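Local coordinates for protein cyanuric acid amidohydrolase (Azorhizobium caulinodans, PDB 4NQ3) that hydrolyses the s-triazine ring of cyanuric acid to 1-carboxybiuret, which decarboxylates to biuret, a step in the breakdown of herbicides such as atrazine, at residues A[156-161]-A[185-190]; A[115-120]-A[125-130]; A[151-156]-A[193-198]; A[36-41]-A[235-240]; A[2-7]-A[105-110]. All blocks are in the same frame, centred on the assembly; numbering follows the deposited sequence.

In the fold
Interactions 1 and 3 both join strand 150-157 to helix 180-199, with centres about 13 Å apart; their segments overlap at Lys156. Interaction 2, whose centre is about 10 Å from that of interaction 1, ties the loop after strand 106-113 to helix 125-141; Gln127 meets Ser187 between them. Interaction 4 packs strand 34-41 of one sheet against strand 235-242 of the next, and interaction 5, about 13 Å away between centres, crosses edge strands 2-10 and 106-113 of these sheets. Interaction 5 closes before 2 opens, and 2 before 3 and 1; interaction 4 spans 1 to 3, its segments alternating with those of 5. Interactions 1 to 3 pack around the Lys156 strand; 4 and 5 join its sheet to the preceding unit.

Interaction 1 (A[156-161]-A[185-190]). With BR8 (barbituric acid), chain C; SO4 (sulfate ion), chain H.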
# COMPACT_ATOMS: atom_id res chain seq x y z
N LYS A 156 8.76 4.92 -24.28
CA LYS A 156 7.59 4.42 -23.59
C LYS A 156 7.35 3.01 -24.09
O LYS A 156 7.22 2.80 -25.30
CB LYS A 156 6.37 5.29 -23.87
CG LYS A 156 5.17 4.92 -23.04
CD LYS A 156 5.36 5.38 -21.65
CE LYS A 156 4.60 4.52 -20.66
NZ LYS A 156 4.95 4.89 -19.25
N CYS A 157 7.35 2.02 -23.20
CA CYS A 157 7.22 0.63 -23.64
C CYS A 157 6.09 -0.08 -22.93
O CYS A 157 5.65 0.35 -21.87
CB CYS A 157 8.52 -0.13 -23.40
SG CYS A 157 9.04 -0.01 -21.66
N PRO A 158 5.65 -1.22 -23.48
CA PRO A 158 4.48 -1.93 -22.96
C PRO A 158 4.83 -2.78 -21.76
O PRO A 158 5.96 -2.66 -21.27
CB PRO A 158 4.04 -2.79 -24.15
CG PRO A 158 5.27 -3.03 -24.90
CD PRO A 158 6.09 -1.78 -24.77
N LEU A 159 3.87 -3.56 -21.26
CA LEU A 159 4.11 -4.50 -20.17
C LEU A 159 3.14 -5.66 -20.31
O LEU A 159 2.30 -5.65 -21.20
CB LEU A 159 3.95 -3.82 -18.81
CG LEU A 159 2.59 -3.15 -18.51
CD1 LEU A 159 1.50 -4.17 -18.21
CD2 LEU A 159 2.72 -2.17 -17.38
N LEU A 160 3.23 -6.63 -19.41
CA LEU A 160 2.31 -7.77 -19.44
C LEU A 160 1.36 -7.79 -18.23
O LEU A 160 1.74 -7.51 -17.09
CB LEU A 160 3.10 -9.08 -19.48
CG LEU A 160 4.02 -9.27 -20.67
CD1 LEU A 160 4.70 -10.62 -20.60
CD2 LEU A 160 3.23 -9.15 -21.96
N THR A 161 0.10 -8.11 -18.51
CA THR A 161 -0.86 -8.40 -17.46
C THR A 161 -1.17 -9.88 -17.48
O THR A 161 -0.82 -10.58 -18.45
CB THR A 161 -2.16 -7.62 -17.63
OG1 THR A 161 -2.78 -8.07 -18.85
CG2 THR A 161 -1.89 -6.11 -17.69
N GLY A 185 10.11 -4.41 -15.80
CA GLY A 185 11.55 -4.32 -15.77
C GLY A 185 12.15 -4.87 -17.07
O GLY A 185 13.05 -4.25 -17.65
N LEU A 186 11.65 -6.03 -17.52
CA LEU A 186 12.16 -6.66 -18.74
C LEU A 186 11.92 -5.72 -19.92
O LEU A 186 12.79 -5.52 -20.78
CB LEU A 186 11.49 -8.02 -18.99
CG LEU A 186 11.95 -9.09 -17.99
CD1 LEU A 186 11.21 -10.38 -18.07
CD2 LEU A 186 13.39 -9.30 -18.21
N SER A 187 10.73 -5.14 -19.97
CA SER A 187 10.42 -4.27 -21.08
C SER A 187 11.31 -3.02 -21.07
O SER A 187 11.81 -2.61 -22.13
CB SER A 187 8.95 -3.89 -21.09
OG SER A 187 8.71 -3.05 -22.20
N ARG A 188 11.51 -2.42 -19.89
CA ARG A 188 12.41 -1.27 -19.80
C ARG A 188 13.81 -1.70 -20.21
O ARG A 188 14.49 -0.99 -20.97
CB ARG A 188 12.44 -0.68 -18.38
CG ARG A 188 11.21 0.10 -17.93
CD ARG A 188 11.42 0.74 -16.55
NE ARG A 188 11.67 -0.29 -15.56
CZ ARG A 188 10.78 -0.68 -14.65
NH1 ARG A 188 9.59 -0.10 -14.59
NH2 ARG A 188 11.09 -1.64 -13.78
N GLY A 189 14.23 -2.86 -19.73
CA GLY A 189 15.57 -3.37 -19.97
C GLY A 189 15.84 -3.64 -21.44
O GLY A 189 16.88 -3.21 -21.96
N ALA A 190 14.94 -4.36 -22.10
CA ALA A 190 15.09 -4.64 -23.52
C ALA A 190 15.12 -3.35 -24.33
O ALA A 190 15.95 -3.18 -25.21
CB ALA A 190 14.01 -5.55 -24.01
N1 BR8 C . 6.33 3.39 -15.56
C2 BR8 C . 5.78 4.46 -14.94
O2 BR8 C . 4.59 4.68 -15.11
N3 BR8 C . 6.54 5.27 -14.14
C4 BR8 C . 7.92 5.02 -13.93
O4 BR8 C . 8.57 5.76 -13.20
C5 BR8 C . 8.67 3.86 -14.60
C6 BR8 C . 7.67 3.07 -15.43
O8 BR8 C . 8.06 2.09 -16.03
S SO4 H . -5.52 -5.95 -20.28
O1 SO4 H . -6.33 -4.82 -20.74
O2 SO4 H . -6.06 -6.57 -19.06
O3 SO4 H . -4.20 -5.40 -20.03
O4 SO4 H . -5.42 -6.98 -21.33
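In the substrate site of this Ser-Lys dyad hydrolase, Cys157 and Pro158, where strand 150-157 runs out into a loop, meet Ser187 and Arg188 on helix 180-199. The direct hydrogen bond comes from the serine: Ser187 OG donates to Pro158 O at 2.9 Å. It arrives from above the carbonyl plane, 37° out of it, and so is not directed at a lone pair. Ser187 has its OG opposite the backbone N (chi1 180°), which puts the hydroxyl over the carbonyl of Pro158. Both ends of this bond have further partners, since Pro158 O also takes Ser227 OG and Ser187 OG is bonded to Gln127 NE2. Cys157 SG sits beside the same hydroxyl, 3.1 Å from Ser187 OG, and on the same helix SG also approaches Arg188, 4.3 Å from its CG.

The next residue, Arg188, bends at chi3 and carries its guanidinium to the ligand. Arg188 NH1 gives a hydrogen bond to O8 of barbituric acid at 3.0 Å, with an N-H...O angle of 153°; the oxygen lies at the guanidinium edge, in its plane. A salt bridge from Arg188 NE to Glu337 helps fix the rotation of the group. Lys156, the active-site lysine that precedes Cys157, is hydrogen-bonded through NZ to the nucleophile Ser226. At the far end of the loop Thr161 is the N-cap of helix 162-170, and its OG1 donates to O3 of a sulfate, probably from the crystallisation liquor, at 3.2 Å.

Interaction 2 (A[115-120]-A[125-130]); sequences PDLPFE and MGQVRM
Leu117 and Gln127 bring the two backbones closest, 7.1 Å between their CA atoms, where the irregular segment 115-120 passes beside the first turns of helix 125-141. This is the connection of a strand-loop-helix unit: the chain leaves strand 106-113, passes through this proline-rich loop and doubles back on the helix it is about to enter. The contact is made by side chains and carbonyl oxygens.

Leu117 is the wedge. With CG opposite the backbone N (chi1 173°), it sends CD2 onto the amide of Gln127, 3.7 Å from NE2, and the two side chains cross at about a right angle. CD1 sits between the Gln127 backbone and Met130, present as selenomethionine, and lies 3.9 Å from Met130 CE. The Gln127 amide is held from both ends, OE1 by Gly123 N and NE2 by Ser187 OG and His234 NE2, so the leucine packs on a group whose turn is already fixed. A serine in place of Leu117 would probably take away the main apolar neighbour of the selenomethionine methyl and uncover one side of the Gln127 amide.

Met130 runs out straight from the helix and bends only at chi3 (-58°), where CE turns in among the loop residues. Pro118 offers its ring carbon CD to the methyl, 4.1 Å from Met130 CE. The methyl also reaches the loop backbone, with CE 3.9 Å from Asp116 O, while Met130 SE rests 3.5 Å from Pro115 O.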
# COMPACT_ATOMS: atom_id res chain seq x y z
N PRO A 115 5.43 -0.47 -34.48
CA PRO A 115 4.22 -1.28 -34.53
C PRO A 115 4.01 -1.92 -33.18
O PRO A 115 4.93 -1.90 -32.34
CB PRO A 115 4.54 -2.33 -35.58
CG PRO A 115 5.75 -1.81 -36.29
CD PRO A 115 6.51 -1.04 -35.28
N ASP A 116 2.87 -2.56 -33.01
CA ASP A 116 2.60 -3.28 -31.80
C ASP A 116 3.70 -4.31 -31.56
O ASP A 116 4.34 -4.80 -32.50
CB ASP A 116 1.23 -3.94 -31.90
CG ASP A 116 0.11 -2.96 -31.56
OD1 ASP A 116 0.40 -1.74 -31.45
OD2 ASP A 116 -1.06 -3.43 -31.43
N LEU A 117 3.96 -4.58 -30.29
CA LEU A 117 4.99 -5.53 -29.88
C LEU A 117 4.35 -6.85 -29.47
O LEU A 117 3.62 -6.88 -28.47
CB LEU A 117 5.78 -4.97 -28.70
CG LEU A 117 6.77 -5.92 -28.05
CD1 LEU A 117 7.95 -6.16 -28.97
CD2 LEU A 117 7.22 -5.41 -26.68
N PRO A 118 4.65 -7.93 -30.22
CA PRO A 118 4.21 -9.30 -29.88
C PRO A 118 4.56 -9.63 -28.44
O PRO A 118 5.68 -9.36 -28.02
CB PRO A 118 4.99 -10.18 -30.84
CG PRO A 118 5.40 -9.27 -31.96
CD PRO A 118 5.58 -7.91 -31.36
N PHE A 119 3.61 -10.16 -27.67
CA PHE A 119 3.83 -10.39 -26.24
C PHE A 119 5.03 -11.30 -25.98
O PHE A 119 5.64 -11.25 -24.91
CB PHE A 119 2.58 -10.99 -25.61
CG PHE A 119 1.44 -10.03 -25.49
CD1 PHE A 119 1.67 -8.67 -25.38
CD2 PHE A 119 0.12 -10.48 -25.54
CE1 PHE A 119 0.61 -7.78 -25.27
CE2 PHE A 119 -0.95 -9.60 -25.45
CZ PHE A 119 -0.71 -8.25 -25.33
N GLU A 120 5.37 -12.12 -26.96
CA GLU A 120 6.46 -13.07 -26.77
C GLU A 120 7.79 -12.46 -27.19
O GLU A 120 8.84 -13.12 -27.11
CB GLU A 120 6.19 -14.35 -27.54
CG GLU A 120 6.00 -14.16 -29.02
CD GLU A 120 4.58 -13.78 -29.39
OE1 GLU A 120 4.15 -14.11 -30.52
OE2 GLU A 120 3.88 -13.17 -28.55
N MSE A 125 15.06 -10.32 -27.68
CA MSE A 125 15.72 -9.58 -28.77
C MSE A 125 14.75 -8.93 -29.75
O MSE A 125 15.06 -7.89 -30.34
CB MSE A 125 16.66 -10.49 -29.54
CG MSE A 125 17.79 -11.03 -28.70
SE MSE A 125 18.94 -9.61 -28.10
CE MSE A 125 19.47 -8.86 -29.84
N GLY A 126 13.57 -9.54 -29.93
CA GLY A 126 12.50 -8.89 -30.67
C GLY A 126 12.30 -7.43 -30.24
O GLY A 126 12.34 -6.51 -31.06
N GLN A 127 12.09 -7.22 -28.95
CA GLN A 127 11.90 -5.86 -28.46
C GLN A 127 13.13 -5.00 -28.68
O GLN A 127 13.03 -3.85 -29.10
CB GLN A 127 11.53 -5.87 -26.98
CG GLN A 127 11.27 -4.50 -26.45
CD GLN A 127 10.52 -4.56 -25.14
OE1 GLN A 127 10.57 -5.58 -24.44
NE2 GLN A 127 9.79 -3.48 -24.82
N VAL A 128 14.30 -5.57 -28.38
CA VAL A 128 15.55 -4.84 -28.52
C VAL A 128 15.72 -4.31 -29.92
O VAL A 128 16.05 -3.12 -30.11
CB VAL A 128 16.76 -5.69 -28.20
CG1 VAL A 128 18.01 -4.88 -28.47
CG2 VAL A 128 16.72 -6.19 -26.75
N ARG A 129 15.50 -5.17 -30.92
CA ARG A 129 15.71 -4.76 -32.30
C ARG A 129 14.67 -3.75 -32.72
O ARG A 129 14.96 -2.83 -33.48
CB ARG A 129 15.69 -5.96 -33.23
CG ARG A 129 16.86 -6.93 -33.04
CD ARG A 129 16.77 -8.01 -34.09
NE ARG A 129 17.24 -9.30 -33.61
CZ ARG A 129 18.52 -9.62 -33.40
NH1 ARG A 129 19.49 -8.73 -33.63
NH2 ARG A 129 18.82 -10.83 -32.96
N MSE A 130 13.45 -3.92 -32.21
CA MSE A 130 12.35 -3.04 -32.61
C MSE A 130 12.66 -1.61 -32.17
O MSE A 130 12.55 -0.67 -32.96
CB MSE A 130 11.02 -3.53 -32.02
CG MSE A 130 9.85 -2.71 -32.49
SE MSE A 130 8.12 -3.40 -31.94
CE MSE A 130 8.26 -5.16 -32.74

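Interaction 3 (A[151-156]-A[193-198])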
# COMPACT_ATOMS: atom_id res chain seq x y z
N HIS A 151 21.75 13.07 -26.30
CA HIS A 151 21.92 13.27 -24.86
C HIS A 151 20.91 12.53 -24.00
O HIS A 151 21.15 12.31 -22.82
CB HIS A 151 21.88 14.76 -24.53
CG HIS A 151 23.15 15.45 -24.88
ND1 HIS A 151 24.19 15.57 -23.98
CD2 HIS A 151 23.58 16.00 -26.04
CE1 HIS A 151 25.19 16.19 -24.57
NE2 HIS A 151 24.85 16.46 -25.81
N PHE A 152 19.80 12.13 -24.59
CA PHE A 152 18.76 11.50 -23.83
C PHE A 152 17.76 10.83 -24.77
O PHE A 152 17.29 11.45 -25.69
CB PHE A 152 18.07 12.54 -23.00
CG PHE A 152 17.19 11.99 -21.94
CD1 PHE A 152 17.74 11.55 -20.75
CD2 PHE A 152 15.81 11.96 -22.12
CE1 PHE A 152 16.94 11.07 -19.74
CE2 PHE A 152 14.99 11.46 -21.11
CZ PHE A 152 15.56 11.02 -19.91
N VAL A 153 17.51 9.54 -24.58
CA VAL A 153 16.49 8.87 -25.37
C VAL A 153 15.39 8.33 -24.47
O VAL A 153 15.62 7.40 -23.69
CB VAL A 153 17.09 7.75 -26.21
CG1 VAL A 153 16.02 7.10 -27.07
CG2 VAL A 153 18.18 8.34 -27.07
N GLN A 154 14.21 8.95 -24.55
CA GLN A 154 13.05 8.52 -23.79
C GLN A 154 12.29 7.46 -24.57
O GLN A 154 12.05 7.63 -25.74
CB GLN A 154 12.16 9.72 -23.49
CG GLN A 154 10.94 9.43 -22.67
CD GLN A 154 11.28 8.83 -21.34
OE1 GLN A 154 12.04 9.40 -20.55
NE2 GLN A 154 10.74 7.65 -21.08
N VAL A 155 11.93 6.36 -23.93
CA VAL A 155 11.12 5.34 -24.58
C VAL A 155 9.95 4.97 -23.69
O VAL A 155 10.11 4.74 -22.49
CB VAL A 155 11.95 4.08 -24.92
CG1 VAL A 155 11.04 2.91 -25.29
CG2 VAL A 155 12.87 4.38 -26.04
N LYS A 156 8.76 4.92 -24.28
CA LYS A 156 7.59 4.42 -23.59
C LYS A 156 7.35 3.01 -24.09
O LYS A 156 7.22 2.80 -25.30
CB LYS A 156 6.37 5.29 -23.87
CG LYS A 156 5.17 4.92 -23.04
CD LYS A 156 5.36 5.38 -21.65
CE LYS A 156 4.60 4.52 -20.66
NZ LYS A 156 4.95 4.89 -19.25
N LEU A 193 18.52 -1.67 -23.93
CA LEU A 193 19.58 -2.28 -24.73
C LEU A 193 19.41 -1.90 -26.19
O LEU A 193 20.38 -1.71 -26.91
CB LEU A 193 19.57 -3.79 -24.57
CG LEU A 193 20.12 -4.11 -23.19
CD1 LEU A 193 19.96 -5.59 -22.84
CD2 LEU A 193 21.55 -3.64 -23.11
N GLY A 194 18.15 -1.77 -26.61
CA GLY A 194 17.84 -1.31 -27.95
C GLY A 194 18.40 0.08 -28.18
O GLY A 194 19.02 0.33 -29.22
N ILE A 195 18.20 0.98 -27.22
CA ILE A 195 18.80 2.30 -27.30
C ILE A 195 20.32 2.19 -27.34
O ILE A 195 21.00 2.85 -28.15
CB ILE A 195 18.38 3.19 -26.12
CG1 ILE A 195 16.90 3.54 -26.22
CG2 ILE A 195 19.19 4.48 -26.08
CD1 ILE A 195 16.33 4.11 -24.96
N ALA A 196 20.86 1.32 -26.49
CA ALA A 196 22.30 1.16 -26.42
C ALA A 196 22.79 0.67 -27.79
O ALA A 196 23.74 1.22 -28.37
CB ALA A 196 22.69 0.18 -25.31
N LEU A 197 22.10 -0.33 -28.32
CA LEU A 197 22.48 -0.91 -29.58
C LEU A 197 22.46 0.16 -30.67
O LEU A 197 23.31 0.17 -31.54
CB LEU A 197 21.54 -2.06 -29.94
CG LEU A 197 21.81 -2.65 -31.32
CD1 LEU A 197 23.25 -3.06 -31.40
CD2 LEU A 197 20.89 -3.84 -31.55
N ALA A 198 21.48 1.04 -30.61
CA ALA A 198 21.32 2.04 -31.65
C ALA A 198 22.37 3.15 -31.55
O ALA A 198 22.70 3.79 -32.56
CB ALA A 198 19.91 2.64 -31.59
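Val153 and Ile195 mark the nearest point of the two backbones, their CA atoms 7.2 Å apart where helix 180-199 lies on one face of strand 150-157. The strand alternates as expected: Val153 and Val155 project to the helix, Phe152 and Gln154 away from it. A single helix residue does the reaching. Ile195 has CG1 opposite its carbonyl carbon (chi1 -69°) and an extended chi2, so its CD1 methyl is carried out between the two valines.

Val153 and Ile195 meet tip to tip. The Val153 CG1 methyl is 3.7 Å from Ile195 CD1, and on the other branch Ile195 CG2 comes to 3.9 Å from Val153 CB. Val155 meets the isoleucine differently, the two sliding past each other in opposite directions, with Val155 CG2 3.6 Å from Ile195 CD1. Ile195 CD1 also lies on the strand backbone, 3.6 Å from Val153 O. Val135 of helix 125-141 touches both Val153 and Ile195, while Cys225 of strand 223-227 packs on the isoleucine.

At the start of the segment two successive residues, His151 and Phe152, are set against the single Leu239 of strand 235-242, which makes a classic beta bulge. At its end comes the active-site residue Lys156. The side-chain contact is apolar: branched methyls in van der Waals contact hold the helix on the sheet by fit, without a directional bond, just behind the strand that delivers the catalytic lysine.

Interaction 4 (A[36-41]-A[235-240]); sequences AIFGKT and EIVVLG
Phe38 points the edge of its ring at Val237, the two side chains coming from opposite directions where two sheets pack together. The phenylalanine conformation sets this up. CG lies opposite the carbonyl carbon (chi1 -65°), and chi2 of 3° brings the ring plane almost into line with its own CA, so that CE1 and CZ lead. Val237 CB lies in the plane of the ring at that edge, 3.9 Å from Phe38 CZ.

The valine meets the ring with both branches. Val237 has CG1 opposite its backbone N (chi1 180°) and CG1 is 3.9 Å from Phe38 CZ; the other methyl, CG2, is 3.8 Å from Phe38 CE1. Val237 CG2 also fits against Ala36, two residues earlier on strand 34-41, 3.6 Å from its CB, so one methyl touches both residues. Phe93 meets the Phe38 ring edge-to-face, and Gln154 of strand 150-157 packs on it. With an alanine here in place of Phe38, Val237 and Gln154 are likely to lose the ring that they pack on, and Phe93 its edge-to-face partner.

Further along the strand Lys40 NZ is hydrogen-bonded to Ser79 OG, consistent with one of the three potential Ser-Lys dyads. Strands 34-41 and 235-242 belong to the first and second of three repeating units, and their apolar interface is part of the threefold arrangement of similar sheets around the active site of this cyclic amide hydrolase.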
# COMPACT_ATOMS: atom_id res chain seq x y z
N ALA A 36 6.28 15.91 -29.02
CA ALA A 36 6.05 14.90 -27.98
C ALA A 36 5.59 15.56 -26.71
O ALA A 36 5.90 16.72 -26.48
CB ALA A 36 7.31 14.09 -27.72
N ILE A 37 4.86 14.83 -25.88
CA ILE A 37 4.55 15.31 -24.55
C ILE A 37 4.97 14.30 -23.49
O ILE A 37 4.58 13.14 -23.55
CB ILE A 37 3.07 15.59 -24.38
CG1 ILE A 37 2.57 16.54 -25.45
CG2 ILE A 37 2.83 16.26 -23.05
CD1 ILE A 37 1.09 16.82 -25.30
N PHE A 38 5.81 14.71 -22.53
CA PHE A 38 6.13 13.87 -21.38
C PHE A 38 5.22 14.23 -20.24
O PHE A 38 4.79 15.38 -20.14
CB PHE A 38 7.57 14.04 -20.90
CG PHE A 38 8.62 13.59 -21.88
CD1 PHE A 38 8.29 13.12 -23.14
CD2 PHE A 38 9.97 13.64 -21.53
CE1 PHE A 38 9.27 12.72 -24.02
CE2 PHE A 38 10.94 13.24 -22.41
CZ PHE A 38 10.59 12.78 -23.66
N GLY A 39 4.95 13.30 -19.34
CA GLY A 39 4.13 13.63 -18.20
C GLY A 39 4.54 12.85 -16.98
O GLY A 39 4.99 11.72 -17.11
N LYS A 40 4.39 13.46 -15.81
CA LYS A 40 4.39 12.72 -14.55
C LYS A 40 2.96 12.74 -14.07
O LYS A 40 2.39 13.81 -13.89
CB LYS A 40 5.32 13.37 -13.53
CG LYS A 40 6.77 13.23 -13.88
CD LYS A 40 7.12 11.76 -14.07
CE LYS A 40 6.87 10.95 -12.78
NZ LYS A 40 7.06 9.49 -13.05
N THR A 41 2.34 11.58 -13.92
CA THR A 41 0.94 11.53 -13.47
C THR A 41 0.83 10.86 -12.10
O THR A 41 1.68 10.06 -11.73
CB THR A 41 0.07 10.83 -14.52
OG1 THR A 41 0.51 9.48 -14.71
CG2 THR A 41 0.20 11.55 -15.85
N GLU A 235 6.82 4.44 -27.89
CA GLU A 235 7.04 5.83 -28.33
C GLU A 235 8.50 6.17 -28.07
O GLU A 235 9.01 5.92 -26.99
CB GLU A 235 6.15 6.80 -27.59
CG GLU A 235 4.72 6.33 -27.51
CD GLU A 235 3.83 6.95 -28.59
OE1 GLU A 235 2.96 7.78 -28.22
OE2 GLU A 235 4.00 6.58 -29.78
N ILE A 236 9.17 6.72 -29.07
CA ILE A 236 10.57 7.09 -28.93
C ILE A 236 10.75 8.60 -29.11
O ILE A 236 10.24 9.20 -30.07
CB ILE A 236 11.44 6.35 -29.93
CG1 ILE A 236 11.57 4.88 -29.53
CG2 ILE A 236 12.83 6.97 -29.99
CD1 ILE A 236 10.38 4.06 -29.89
N VAL A 237 11.49 9.22 -28.19
CA VAL A 237 11.84 10.62 -28.33
C VAL A 237 13.31 10.79 -28.08
O VAL A 237 13.78 10.48 -26.98
CB VAL A 237 11.05 11.50 -27.35
CG1 VAL A 237 11.44 12.93 -27.51
CG2 VAL A 237 9.58 11.33 -27.59
N VAL A 238 14.05 11.27 -29.08
CA VAL A 238 15.49 11.51 -28.97
C VAL A 238 15.78 13.00 -28.75
O VAL A 238 15.36 13.83 -29.53
CB VAL A 238 16.24 11.04 -30.24
CG1 VAL A 238 17.66 11.51 -30.24
CG2 VAL A 238 16.16 9.55 -30.40
N LEU A 239 16.54 13.31 -27.71
CA LEU A 239 16.96 14.69 -27.43
C LEU A 239 18.47 14.82 -27.56
O LEU A 239 19.23 14.01 -27.02
CB LEU A 239 16.54 15.11 -26.02
CG LEU A 239 15.08 14.91 -25.68
CD1 LEU A 239 14.87 15.21 -24.21
CD2 LEU A 239 14.24 15.84 -26.53
N GLY A 240 18.92 15.85 -28.26
CA GLY A 240 20.34 16.00 -28.48
C GLY A 240 20.69 17.41 -28.86
O GLY A 240 19.83 18.30 -28.85

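Interaction 5 (A[2-7]-A[105-110]); sequences PIAKVH and PALAIG
Ala4 sets its methyl between the side chains of Leu107 and Ile109, two residues that point from strand 106-113 to the same side. Its CB is 3.6 Å from Ile109 CD1 and 3.8 Å from Leu107 CG, and it also rests on the intervening backbone, 3.5 Å from Leu107 O. Ile109 extends its chain (chi2 158°) to bring that terminal methyl across. On the next inward position Val6 crosses Leu107 at about a right angle, Val6 CG2 touching Leu107 CD2 at 3.8 Å.

The backbones themselves are nearly perpendicular, at 84°, with their axes 6.3 Å apart, and this rules out ladder pairing between them. A water bridges them instead: it accepts from Ala4 N at 2.8 Å and donates to Leu107 O at 3.0 Å, serving two polar backbone atoms beside the apolar side chains.

Strands 2-10 and 106-113 are each an outermost strand of their sheet within this chain. Strand 2-10 pairs with 89-97 in the first sheet and strand 106-113 with 235-242 in the second, so the contact is an orthogonal crossing of two sheet edges, with Trp245 packing on Ala4 and Leu249 of strand 249-256 touching both Val6 and Leu107.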
# COMPACT_ATOMS: atom_id res chain seq x y z
N PRO A 2 15.14 25.25 -37.69
CA PRO A 2 14.21 24.92 -36.60
C PRO A 2 14.72 25.19 -35.17
O PRO A 2 15.91 25.11 -34.87
CB PRO A 2 13.99 23.42 -36.78
CG PRO A 2 15.26 22.95 -37.36
CD PRO A 2 15.74 24.04 -38.27
N ILE A 3 13.76 25.50 -34.30
CA ILE A 3 13.98 25.83 -32.90
C ILE A 3 13.24 24.88 -31.96
O ILE A 3 12.04 24.64 -32.13
CB ILE A 3 13.50 27.26 -32.64
CG1 ILE A 3 14.26 28.21 -33.57
CG2 ILE A 3 13.62 27.61 -31.16
CD1 ILE A 3 13.91 29.65 -33.41
N ALA A 4 13.92 24.34 -30.96
CA ALA A 4 13.20 23.55 -29.95
C ALA A 4 12.57 24.47 -28.92
O ALA A 4 13.21 25.37 -28.37
CB ALA A 4 14.13 22.55 -29.27
N LYS A 5 11.31 24.22 -28.63
CA LYS A 5 10.62 24.96 -27.60
C LYS A 5 10.11 23.92 -26.60
O LYS A 5 9.40 22.98 -26.97
CB LYS A 5 9.48 25.79 -28.22
CG LYS A 5 9.89 27.22 -28.61
CD LYS A 5 8.96 27.86 -29.65
CE LYS A 5 7.56 28.20 -29.09
NZ LYS A 5 6.52 28.54 -30.15
N VAL A 6 10.52 24.04 -25.34
CA VAL A 6 10.08 23.11 -24.31
C VAL A 6 9.21 23.80 -23.26
O VAL A 6 9.65 24.78 -22.65
CB VAL A 6 11.27 22.45 -23.62
CG1 VAL A 6 10.80 21.54 -22.50
CG2 VAL A 6 12.07 21.70 -24.63
N HIS A 7 8.01 23.28 -23.05
CA HIS A 7 7.03 23.93 -22.17
C HIS A 7 6.67 23.08 -20.96
O HIS A 7 6.15 21.99 -21.13
CB HIS A 7 5.74 24.24 -22.93
CG HIS A 7 5.93 25.08 -24.15
ND1 HIS A 7 6.04 26.45 -24.09
CD2 HIS A 7 6.02 24.74 -25.46
CE1 HIS A 7 6.19 26.92 -25.32
NE2 HIS A 7 6.19 25.91 -26.16
N PRO A 105 25.05 25.48 -32.21
CA PRO A 105 24.25 24.27 -31.98
C PRO A 105 23.29 24.40 -30.79
O PRO A 105 23.64 25.08 -29.81
CB PRO A 105 25.31 23.21 -31.71
CG PRO A 105 26.38 23.96 -31.02
CD PRO A 105 26.40 25.34 -31.63
N ALA A 106 22.11 23.78 -30.90
CA ALA A 106 21.06 23.93 -29.89
C ALA A 106 20.29 22.64 -29.72
O ALA A 106 20.58 21.66 -30.38
CB ALA A 106 20.10 25.06 -30.27
N LEU A 107 19.31 22.65 -28.81
CA LEU A 107 18.51 21.48 -28.53
C LEU A 107 17.84 21.01 -29.80
O LEU A 107 17.27 21.82 -30.52
CB LEU A 107 17.47 21.77 -27.45
CG LEU A 107 16.51 20.64 -27.05
CD1 LEU A 107 17.26 19.38 -26.66
CD2 LEU A 107 15.59 21.05 -25.90
N ALA A 108 17.95 19.71 -30.08
CA ALA A 108 17.25 19.08 -31.20
C ALA A 108 16.37 17.96 -30.66
O ALA A 108 16.71 17.32 -29.67
CB ALA A 108 18.22 18.53 -32.22
N ILE A 109 15.25 17.72 -31.34
CA ILE A 109 14.23 16.77 -30.94
C ILE A 109 13.81 15.88 -32.08
O ILE A 109 13.51 16.36 -33.17
CB ILE A 109 12.98 17.47 -30.45
CG1 ILE A 109 13.32 18.47 -29.36
CG2 ILE A 109 11.94 16.46 -29.97
CD1 ILE A 109 12.27 19.50 -29.24
N GLY A 110 13.77 14.57 -31.85
CA GLY A 110 13.28 13.66 -32.87
C GLY A 110 12.33 12.66 -32.27
O GLY A 110 12.47 12.28 -31.10
O HOH W 1 16.68 24.73 -30.51